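Local atomic coordinates of VAO-type flavoprotein oxidase VAO615 (Myceliophthora thermophila, PDB entry 6F72), a protein that probably acts as an oxidoreductase whose doubly linked FAD, once reduced, reacts rapidly with molecular oxygen, although its substrate is still unknown. Residues A208-T213 / A294-D299; R216-T221 / G229-G234; N390-F395 / G400-G405. All blocks are in the same frame, centred on the assembly; numbering follows the deposited sequence.

Contact 1 (A208-T213 / A294-D299); sequences AMANST and ARLHRD. With NAG (2-acetamido-2-deoxy-beta-D-glucopyranose), chain H.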
# COMPACT_ATOMS: atom_id res chain seq x y z
N ALA A 208 5.19 -16.52 6.12
CA ALA A 208 5.54 -17.94 6.08
C ALA A 208 7.04 -18.14 6.33
O ALA A 208 7.42 -19.01 7.12
CB ALA A 208 5.11 -18.58 4.75
N MET A 209 7.86 -17.31 5.69
CA MET A 209 9.31 -17.37 5.80
C MET A 209 9.82 -16.99 7.21
O MET A 209 10.66 -17.70 7.78
CB MET A 209 9.96 -16.51 4.71
CG MET A 209 11.48 -16.54 4.71
SD MET A 209 12.19 -15.12 5.56
CE MET A 209 13.86 -15.70 5.83
N ALA A 210 9.30 -15.89 7.75
CA ALA A 210 9.66 -15.46 9.09
C ALA A 210 9.22 -16.48 10.14
O ALA A 210 10.01 -16.83 11.02
CB ALA A 210 9.10 -14.07 9.40
N ASN A 211 7.97 -16.95 10.05
CA ASN A 211 7.44 -17.94 11.00
C ASN A 211 8.32 -19.20 11.09
O ASN A 211 8.57 -19.70 12.19
CB ASN A 211 5.99 -18.34 10.70
CG ASN A 211 5.53 -19.48 11.57
OD1 ASN A 211 5.13 -19.27 12.72
ND2 ASN A 211 5.61 -20.71 11.04
N SER A 212 8.76 -19.70 9.93
CA SER A 212 9.51 -20.96 9.85
C SER A 212 10.85 -20.91 10.60
O SER A 212 11.40 -21.95 10.95
CB SER A 212 9.75 -21.38 8.40
OG SER A 212 10.54 -20.42 7.72
N THR A 213 11.34 -19.69 10.85
CA THR A 213 12.60 -19.45 11.58
C THR A 213 12.40 -19.04 13.07
O THR A 213 13.38 -18.86 13.81
CB THR A 213 13.51 -18.43 10.84
OG1 THR A 213 12.93 -17.12 10.89
CG2 THR A 213 13.70 -18.81 9.38
N ALA A 294 15.89 -6.83 5.61
CA ALA A 294 15.17 -6.22 6.72
C ALA A 294 15.28 -7.05 7.98
O ALA A 294 15.41 -8.28 7.94
CB ALA A 294 13.71 -6.00 6.37
N ARG A 295 15.22 -6.34 9.10
CA ARG A 295 15.17 -6.91 10.44
C ARG A 295 14.07 -7.96 10.62
O ARG A 295 12.95 -7.78 10.17
CB ARG A 295 15.00 -5.79 11.49
CG ARG A 295 15.99 -4.65 11.35
CD ARG A 295 16.00 -3.69 12.55
NE ARG A 295 14.73 -3.00 12.76
CZ ARG A 295 14.55 -1.96 13.59
NH1 ARG A 295 15.58 -1.45 14.29
NH2 ARG A 295 13.34 -1.41 13.70
N LEU A 296 14.44 -9.06 11.25
CA LEU A 296 13.49 -10.02 11.79
C LEU A 296 13.48 -9.88 13.29
O LEU A 296 14.47 -9.46 13.87
CB LEU A 296 13.87 -11.45 11.40
CG LEU A 296 13.57 -11.87 9.96
CD1 LEU A 296 13.96 -13.33 9.76
CD2 LEU A 296 12.11 -11.65 9.60
N HIS A 297 12.38 -10.25 13.93
CA HIS A 297 12.24 -10.08 15.37
C HIS A 297 11.82 -11.40 15.99
O HIS A 297 11.03 -12.12 15.40
CB HIS A 297 11.21 -9.00 15.65
CG HIS A 297 11.40 -7.76 14.82
ND1 HIS A 297 12.26 -6.75 15.18
CD2 HIS A 297 10.84 -7.39 13.64
CE1 HIS A 297 12.23 -5.80 14.26
NE2 HIS A 297 11.37 -6.16 13.31
N ARG A 298 12.36 -11.71 17.17
CA ARG A 298 12.04 -12.97 17.85
C ARG A 298 10.53 -13.11 18.06
O ARG A 298 9.87 -12.19 18.56
CB ARG A 298 12.80 -13.10 19.18
CG ARG A 298 12.75 -14.49 19.81
CD ARG A 298 13.43 -15.54 18.93
NE ARG A 298 13.43 -16.89 19.51
CZ ARG A 298 12.45 -17.79 19.37
NH1 ARG A 298 11.36 -17.51 18.67
NH2 ARG A 298 12.57 -18.99 19.94
N ASP A 299 9.99 -14.26 17.65
CA ASP A 299 8.57 -14.55 17.79
C ASP A 299 8.28 -15.10 19.19
O ASP A 299 9.20 -15.43 19.93
CB ASP A 299 8.12 -15.53 16.70
CG ASP A 299 6.62 -15.52 16.45
OD1 ASP A 299 5.89 -14.59 16.87
OD2 ASP A 299 6.16 -16.49 15.81
C1 NAG H . 5.29 -21.94 11.73
C2 NAG H . 4.42 -23.11 11.25
C3 NAG H . 4.53 -24.37 12.14
C4 NAG H . 5.97 -24.71 12.54
C5 NAG H . 6.64 -23.48 13.15
C6 NAG H . 8.09 -23.75 13.55
C7 NAG H . 2.38 -22.51 9.99
C8 NAG H . 0.93 -22.14 10.14
N2 NAG H . 3.02 -22.73 11.15
O3 NAG H . 3.95 -25.48 11.45
O4 NAG H . 6.00 -25.84 13.43
O5 NAG H . 6.58 -22.41 12.19
O6 NAG H . 8.87 -22.55 13.52
O7 NAG H . 2.91 -22.60 8.89
O HOH W 1 4.80 -16.33 13.52
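Asn211 and Asp299 bring the two flat groups of this contact together, the carboxamide of one and the carboxylate of the other, with their planes turned nearly perpendicular. They meet through OD1 of Asn211 and OD2 of Asp299, 4.3 Å apart. Both oxygens act as acceptors here, and a water bridges them by donating a hydrogen to each, 2.7 Å from Asp299 OD2. At the other edge of the amide, Asn211 ND2 is joined covalently to NAG C1 (1.4 Å). CG anti to the backbone N (chi1 173°) sends the amide off the helix, and the turn about CB-CG (chi2 82°) then points ND2 to the sugar and OD1 to the water. The other carboxylate oxygen, Asp299 OD1, takes the salt bridge from Arg216 and the backbone N-H of Tyr391, so the charge is probably balanced by Arg216.

The apolar half lies one residue back along the helix. Ala210 CB touches Leu296 CD2 at 3.9 Å, an alanine being small enough to let the helix come close to the chain beneath. The other branch of Leu296 passes Thr213, whose OG1 lies 4.1 Å from Leu296 CD1, the two side chains crossing at about a right angle. Thr213 OG1 turns back to Ala210 O (2.9 Å), which Thr213 N also reaches from the same face of the carbonyl plane; the hydroxyl's strongest polar partner is His215 ND1. Similarly, Ser212 OG bonds Met209 O (2.7 Å), so both hydroxyls help satisfy carbonyls at the C-terminal turn. Phe181, Pro193 and Ala195 complete the apolar setting of Leu296.

The sequence Asn211-Ser212-Thr213 is an N-glycosylation sequon at a helix end, and the whole is a helix laid against the antiparallel sheet of the PCMH-type FAD-binding domain.

Contact 2 (R216-T221 / G229-G234); sequences RIVGGT and GGYTQG. With FAD (flavin-adenine dinucleotide), chain E.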
# COMPACT_ATOMS: atom_id res chain seq x y z
N ARG A 216 9.17 -12.78 13.59
CA ARG A 216 8.13 -11.91 13.02
C ARG A 216 8.79 -10.91 12.09
O ARG A 216 9.93 -10.50 12.32
CB ARG A 216 7.41 -11.14 14.13
CG ARG A 216 6.85 -11.98 15.26
CD ARG A 216 6.70 -11.15 16.53
NE ARG A 216 6.11 -11.93 17.62
CZ ARG A 216 6.10 -11.57 18.90
NH1 ARG A 216 6.65 -10.43 19.29
NH2 ARG A 216 5.54 -12.37 19.80
N ILE A 217 8.07 -10.52 11.03
CA ILE A 217 8.47 -9.40 10.17
C ILE A 217 7.34 -8.36 10.09
O ILE A 217 6.15 -8.71 10.09
CB ILE A 217 8.93 -9.85 8.75
CG1 ILE A 217 9.57 -8.68 7.98
CG2 ILE A 217 7.78 -10.49 7.98
CD1 ILE A 217 10.33 -9.05 6.72
N VAL A 218 7.74 -7.09 10.01
CA VAL A 218 6.83 -5.95 9.88
C VAL A 218 6.27 -5.85 8.44
O VAL A 218 6.99 -5.52 7.49
CB VAL A 218 7.49 -4.63 10.35
CG1 VAL A 218 6.58 -3.43 10.14
CG2 VAL A 218 7.91 -4.74 11.81
N GLY A 219 4.96 -6.10 8.33
CA GLY A 219 4.28 -6.07 7.04
C GLY A 219 2.82 -5.72 7.18
O GLY A 219 2.28 -5.65 8.29
N GLY A 220 2.17 -5.53 6.03
CA GLY A 220 0.77 -5.07 5.97
C GLY A 220 -0.27 -6.09 6.39
O GLY A 220 0.00 -7.28 6.52
N THR A 221 -1.49 -5.59 6.59
CA THR A 221 -2.60 -6.40 7.07
C THR A 221 -3.25 -7.11 5.90
O THR A 221 -3.97 -8.10 6.07
CB THR A 221 -3.65 -5.55 7.79
OG1 THR A 221 -4.07 -4.50 6.91
CG2 THR A 221 -3.08 -4.95 9.07
N GLY A 229 7.93 -3.81 -2.12
CA GLY A 229 7.52 -2.81 -3.10
C GLY A 229 7.13 -1.47 -2.50
O GLY A 229 7.79 -0.96 -1.59
N GLY A 230 6.02 -0.92 -2.99
CA GLY A 230 5.52 0.39 -2.55
C GLY A 230 5.16 0.44 -1.09
O GLY A 230 5.15 1.53 -0.51
N TYR A 231 4.87 -0.72 -0.50
CA TYR A 231 4.59 -0.85 0.92
C TYR A 231 5.73 -0.32 1.84
O TYR A 231 5.54 0.67 2.56
CB TYR A 231 4.22 -2.31 1.28
CG TYR A 231 4.06 -2.51 2.77
CD1 TYR A 231 2.86 -2.16 3.41
CD2 TYR A 231 5.13 -3.00 3.55
CE1 TYR A 231 2.72 -2.32 4.79
CE2 TYR A 231 4.99 -3.18 4.91
CZ TYR A 231 3.81 -2.82 5.54
OH TYR A 231 3.70 -2.99 6.89
N THR A 232 6.90 -0.95 1.78
CA THR A 232 8.02 -0.51 2.61
C THR A 232 8.57 0.81 2.08
O THR A 232 8.88 1.70 2.85
CB THR A 232 9.13 -1.58 2.77
OG1 THR A 232 8.62 -2.73 3.47
CG2 THR A 232 10.25 -1.05 3.60
N GLN A 233 8.67 0.94 0.76
CA GLN A 233 9.24 2.15 0.15
C GLN A 233 8.45 3.42 0.47
O GLN A 233 9.04 4.50 0.58
CB GLN A 233 9.37 1.96 -1.36
CG GLN A 233 10.54 1.03 -1.74
CD GLN A 233 10.60 0.70 -3.21
OE1 GLN A 233 10.75 1.59 -4.05
NE2 GLN A 233 10.54 -0.61 -3.54
N GLY A 234 7.14 3.29 0.64
CA GLY A 234 6.29 4.42 0.99
C GLY A 234 6.01 4.61 2.48
O GLY A 234 5.20 5.48 2.86
PA FAD E . 2.37 -1.95 -6.64
O1A FAD E . 1.16 -1.23 -7.16
O2A FAD E . 2.91 -3.06 -7.49
O5B FAD E . 3.52 -0.86 -6.37
C5B FAD E . 3.24 0.40 -5.75
C4B FAD E . 4.27 1.46 -6.14
O4B FAD E . 5.58 1.00 -5.81
C3B FAD E . 4.30 1.78 -7.63
O3B FAD E . 4.59 3.18 -7.74
C2B FAD E . 5.47 0.98 -8.17
O2B FAD E . 6.07 1.62 -9.30
C1B FAD E . 6.41 0.93 -6.98
N9A FAD E . 7.22 -0.31 -6.88
C8A FAD E . 6.78 -1.50 -6.44
N7A FAD E . 7.78 -2.41 -6.43
C5A FAD E . 8.89 -1.79 -6.87
C6A FAD E . 10.30 -2.18 -7.10
N6A FAD E . 10.69 -3.45 -6.86
N1A FAD E . 11.15 -1.23 -7.57
C2A FAD E . 10.76 0.04 -7.82
N3A FAD E . 9.48 0.46 -7.62
C4A FAD E . 8.52 -0.40 -7.15
N1 FAD E . -0.53 -0.25 3.37
C2 FAD E . -0.23 -0.20 4.69
O2 FAD E . 0.65 0.60 5.08
N3 FAD E . -0.85 -0.99 5.59
C4 FAD E . -1.81 -1.87 5.28
O4 FAD E . -2.36 -2.58 6.15
C4X FAD E . -2.19 -1.99 3.85
N5 FAD E . -3.14 -2.86 3.45
C5X FAD E . -3.49 -2.97 2.13
C6 FAD E . -4.48 -3.89 1.73
C7 FAD E . -4.82 -3.98 0.36
C7M FAD E . -5.90 -4.97 -0.06
C8 FAD E . -4.13 -3.11 -0.66
C8M FAD E . -4.35 -3.20 -2.16
C9 FAD E . -3.15 -2.21 -0.24
C9A FAD E . -2.81 -2.10 1.11
N10 FAD E . -1.80 -1.20 1.52
C10 FAD E . -1.48 -1.11 2.89
C1' FAD E . -1.16 -0.32 0.54
C2' FAD E . 0.24 -0.62 0.10
O2' FAD E . 1.11 -0.25 1.17
C3' FAD E . 0.47 0.27 -1.11
O3' FAD E . -0.61 0.15 -2.06
C4' FAD E . 1.79 -0.06 -1.79
O4' FAD E . 2.08 0.94 -2.77
C5' FAD E . 1.79 -1.46 -2.39
O5' FAD E . 2.99 -1.72 -3.11
P FAD E . 3.07 -3.00 -4.08
O1P FAD E . 2.56 -4.20 -3.34
O2P FAD E . 4.45 -2.96 -4.68
O3P FAD E . 2.00 -2.60 -5.22
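This is part of the FAD site of the PCMH-type domain, where the ring of Tyr231 lies between the glycine pair Gly219-Gly220 and the cofactor. With CG anti to the backbone N (chi1 174°), Tyr231 reaches out from its helix until Tyr231 CE2 is 3.7 Å from Gly219 CA and Tyr231 CE1 is 3.6 Å from Gly220 CA. Glycine suits the latter place because a CB there would press tightly on CE1. Ribityl O2' of FAD lies at the ring's edge, 3.4 Å from Tyr231 CD1, and flavin N1 is also at the edge. The phenol OH bonds the backbone O of His237, which fixes the far end of the ring. With the ring cut back to an alanine here, a gap is likely to open between the glycine pair and the ribityl chain, and the His237 carbonyl would probably lose its hydroxyl mate.

Both segments also grip FAD directly. FAD O4 accepts two bonds from Thr221, from N in a nearly straight line (169°) and from Thr221 OG1 at 2.7 Å, a pairing likely to polarise the C4 carbonyl. The next residue, Cys222, is one of the two covalent links to the flavin. Farther along the cofactor, at the pyrophosphate, Gly230 N donates to FAD O2P (3.1 Å); a CB on Gly229 or Gly230 would run into the cofactor.

Helix 227-233 sits between FAD and strands 251-257 and 288-298, where Thr232 touches Val251 and Met292, while Ile217 packs the incoming loop against helix 203-212.

Contact 3 (N390-F395 / G400-G405); sequences NYYDHF and GPAPYG
The backbone approach is loose: Phe395 CA and Gly400 CA are 7.1 Å apart, and Phe395 O stands 4.1 Å from Gly400 N as helix 391-399 gives way to a loop with cis peptides before Pro401 and Pro403. Among the side chains, Tyr392 makes the link by its tip, OH lying 4.2 Å from the methyl CB of Ala402. Its CG is anti to the backbone N (chi1 -170°), which carries the ring obliquely off the helix toward the loop; a tyrosine is long enough to reach the methyl. The helix start is fixed by Asn390, a fitting N-cap whose OD1 accepts from Asp393 N at 2.8 Å, nearly straight at 176°. Within the loop, Pro403 CG sits over one face of the Tyr404 ring, 3.7 Å above its centre, and Gly405 N returns to Pro401 O (2.9 Å). Gly405 has a positive phi of 76°, which a glycine adopts readily.

Helix 203-212 flanks both segments: Tyr207 meets the ring of Phe395 and touches Tyr392, and Phe204 meets Tyr404 edge-to-face. On helix 391-399 itself, His394 bonds Thr354 on strand 348-356 and touches strands 302-310 and 382-388.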
# COMPACT_ATOMS: atom_id res chain seq x y z
N ASN A 390 2.04 -18.03 18.29
CA ASN A 390 2.98 -17.29 17.46
C ASN A 390 2.26 -16.14 16.77
O ASN A 390 1.04 -16.00 16.89
CB ASN A 390 3.60 -18.24 16.43
CG ASN A 390 2.56 -18.94 15.59
OD1 ASN A 390 2.09 -18.38 14.60
ND2 ASN A 390 2.18 -20.14 15.99
N TYR A 391 3.01 -15.32 16.03
CA TYR A 391 2.43 -14.19 15.31
C TYR A 391 1.60 -14.59 14.10
O TYR A 391 0.51 -14.03 13.90
CB TYR A 391 3.50 -13.20 14.88
CG TYR A 391 2.96 -12.02 14.09
CD1 TYR A 391 2.00 -11.16 14.63
CD2 TYR A 391 3.42 -11.77 12.80
CE1 TYR A 391 1.51 -10.08 13.91
CE2 TYR A 391 2.94 -10.70 12.07
CZ TYR A 391 2.00 -9.85 12.62
OH TYR A 391 1.54 -8.79 11.89
N TYR A 392 2.13 -15.52 13.29
CA TYR A 392 1.46 -16.00 12.07
C TYR A 392 0.02 -16.40 12.39
O TYR A 392 -0.91 -15.91 11.75
CB TYR A 392 2.24 -17.17 11.44
CG TYR A 392 1.78 -17.59 10.04
CD1 TYR A 392 0.66 -18.43 9.86
CD2 TYR A 392 2.48 -17.18 8.89
CE1 TYR A 392 0.25 -18.82 8.59
CE2 TYR A 392 2.07 -17.56 7.62
CZ TYR A 392 0.95 -18.39 7.47
OH TYR A 392 0.53 -18.77 6.22
N ASP A 393 -0.15 -17.25 13.41
CA ASP A 393 -1.46 -17.68 13.90
C ASP A 393 -2.37 -16.54 14.28
O ASP A 393 -3.54 -16.55 13.89
CB ASP A 393 -1.32 -18.62 15.09
CG ASP A 393 -0.87 -20.00 14.69
OD1 ASP A 393 -0.59 -20.23 13.49
OD2 ASP A 393 -0.79 -20.86 15.59
N HIS A 394 -1.83 -15.58 15.04
CA HIS A 394 -2.57 -14.37 15.43
C HIS A 394 -3.05 -13.60 14.20
O HIS A 394 -4.23 -13.25 14.11
CB HIS A 394 -1.73 -13.48 16.33
CG HIS A 394 -2.30 -12.10 16.53
ND1 HIS A 394 -3.24 -11.82 17.49
CD2 HIS A 394 -2.04 -10.93 15.90
CE1 HIS A 394 -3.54 -10.54 17.44
NE2 HIS A 394 -2.83 -9.98 16.48
N PHE A 395 -2.11 -13.33 13.28
CA PHE A 395 -2.40 -12.60 12.06
C PHE A 395 -3.58 -13.20 11.29
O PHE A 395 -4.54 -12.48 10.96
CB PHE A 395 -1.17 -12.51 11.15
CG PHE A 395 -1.35 -11.59 9.99
CD1 PHE A 395 -1.93 -12.05 8.80
CD2 PHE A 395 -0.99 -10.24 10.08
CE1 PHE A 395 -2.14 -11.19 7.73
CE2 PHE A 395 -1.18 -9.38 9.01
CZ PHE A 395 -1.77 -9.85 7.83
N GLY A 400 -7.31 -13.39 8.14
CA GLY A 400 -7.27 -14.50 7.19
C GLY A 400 -8.46 -14.52 6.25
O GLY A 400 -9.10 -13.47 6.05
N PRO A 401 -8.79 -15.68 5.66
CA PRO A 401 -8.08 -16.96 5.90
C PRO A 401 -6.69 -17.03 5.25
O PRO A 401 -6.43 -16.32 4.27
CB PRO A 401 -9.00 -17.99 5.25
CG PRO A 401 -9.70 -17.23 4.17
CD PRO A 401 -9.89 -15.83 4.69
N ALA A 402 -5.82 -17.87 5.82
CA ALA A 402 -4.49 -18.12 5.27
C ALA A 402 -4.63 -18.89 3.95
O ALA A 402 -5.49 -19.77 3.84
CB ALA A 402 -3.65 -18.89 6.27
N PRO A 403 -3.80 -18.58 2.94
CA PRO A 403 -2.70 -17.61 3.06
C PRO A 403 -3.01 -16.21 2.51
O PRO A 403 -2.35 -15.24 2.90
CB PRO A 403 -1.58 -18.25 2.24
CG PRO A 403 -2.30 -19.06 1.19
CD PRO A 403 -3.60 -19.50 1.80
N TYR A 404 -4.00 -16.11 1.63
CA TYR A 404 -4.20 -14.91 0.81
C TYR A 404 -5.05 -13.81 1.43
O TYR A 404 -5.00 -12.66 0.97
CB TYR A 404 -4.75 -15.29 -0.57
CG TYR A 404 -3.97 -16.37 -1.31
CD1 TYR A 404 -2.58 -16.28 -1.48
CD2 TYR A 404 -4.65 -17.46 -1.88
CE1 TYR A 404 -1.88 -17.27 -2.16
CE2 TYR A 404 -3.96 -18.45 -2.56
CZ TYR A 404 -2.58 -18.35 -2.71
OH TYR A 404 -1.91 -19.34 -3.40
N GLY A 405 -5.82 -14.16 2.46
CA GLY A 405 -6.78 -13.23 3.08
C GLY A 405 -8.03 -13.09 2.22
O GLY A 405 -8.33 -13.94 1.37

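Contact 2 is the innermost, its centre about 8 Å from the centre of the chain, against about 21 and 18 Å for the centres of contacts 1 and 3, which lie near the sugar on Asn211. Their chemistry follows: glycine backbone, an aromatic ring and cofactor bonds in contact 2; a water bridge beside a small apolar patch in contact 1, buried though it is; a helix cap and sparse van der Waals touches in the partly buried contact 3. Helix 203-212 is common ground, belonging to contact 1 and flanking the others. Arg216 N probably bonds His297 O, tying contact 2 to contact 1, while Phe395 CZ of contact 3 packs on the carbonyls of Gly220 and Thr221.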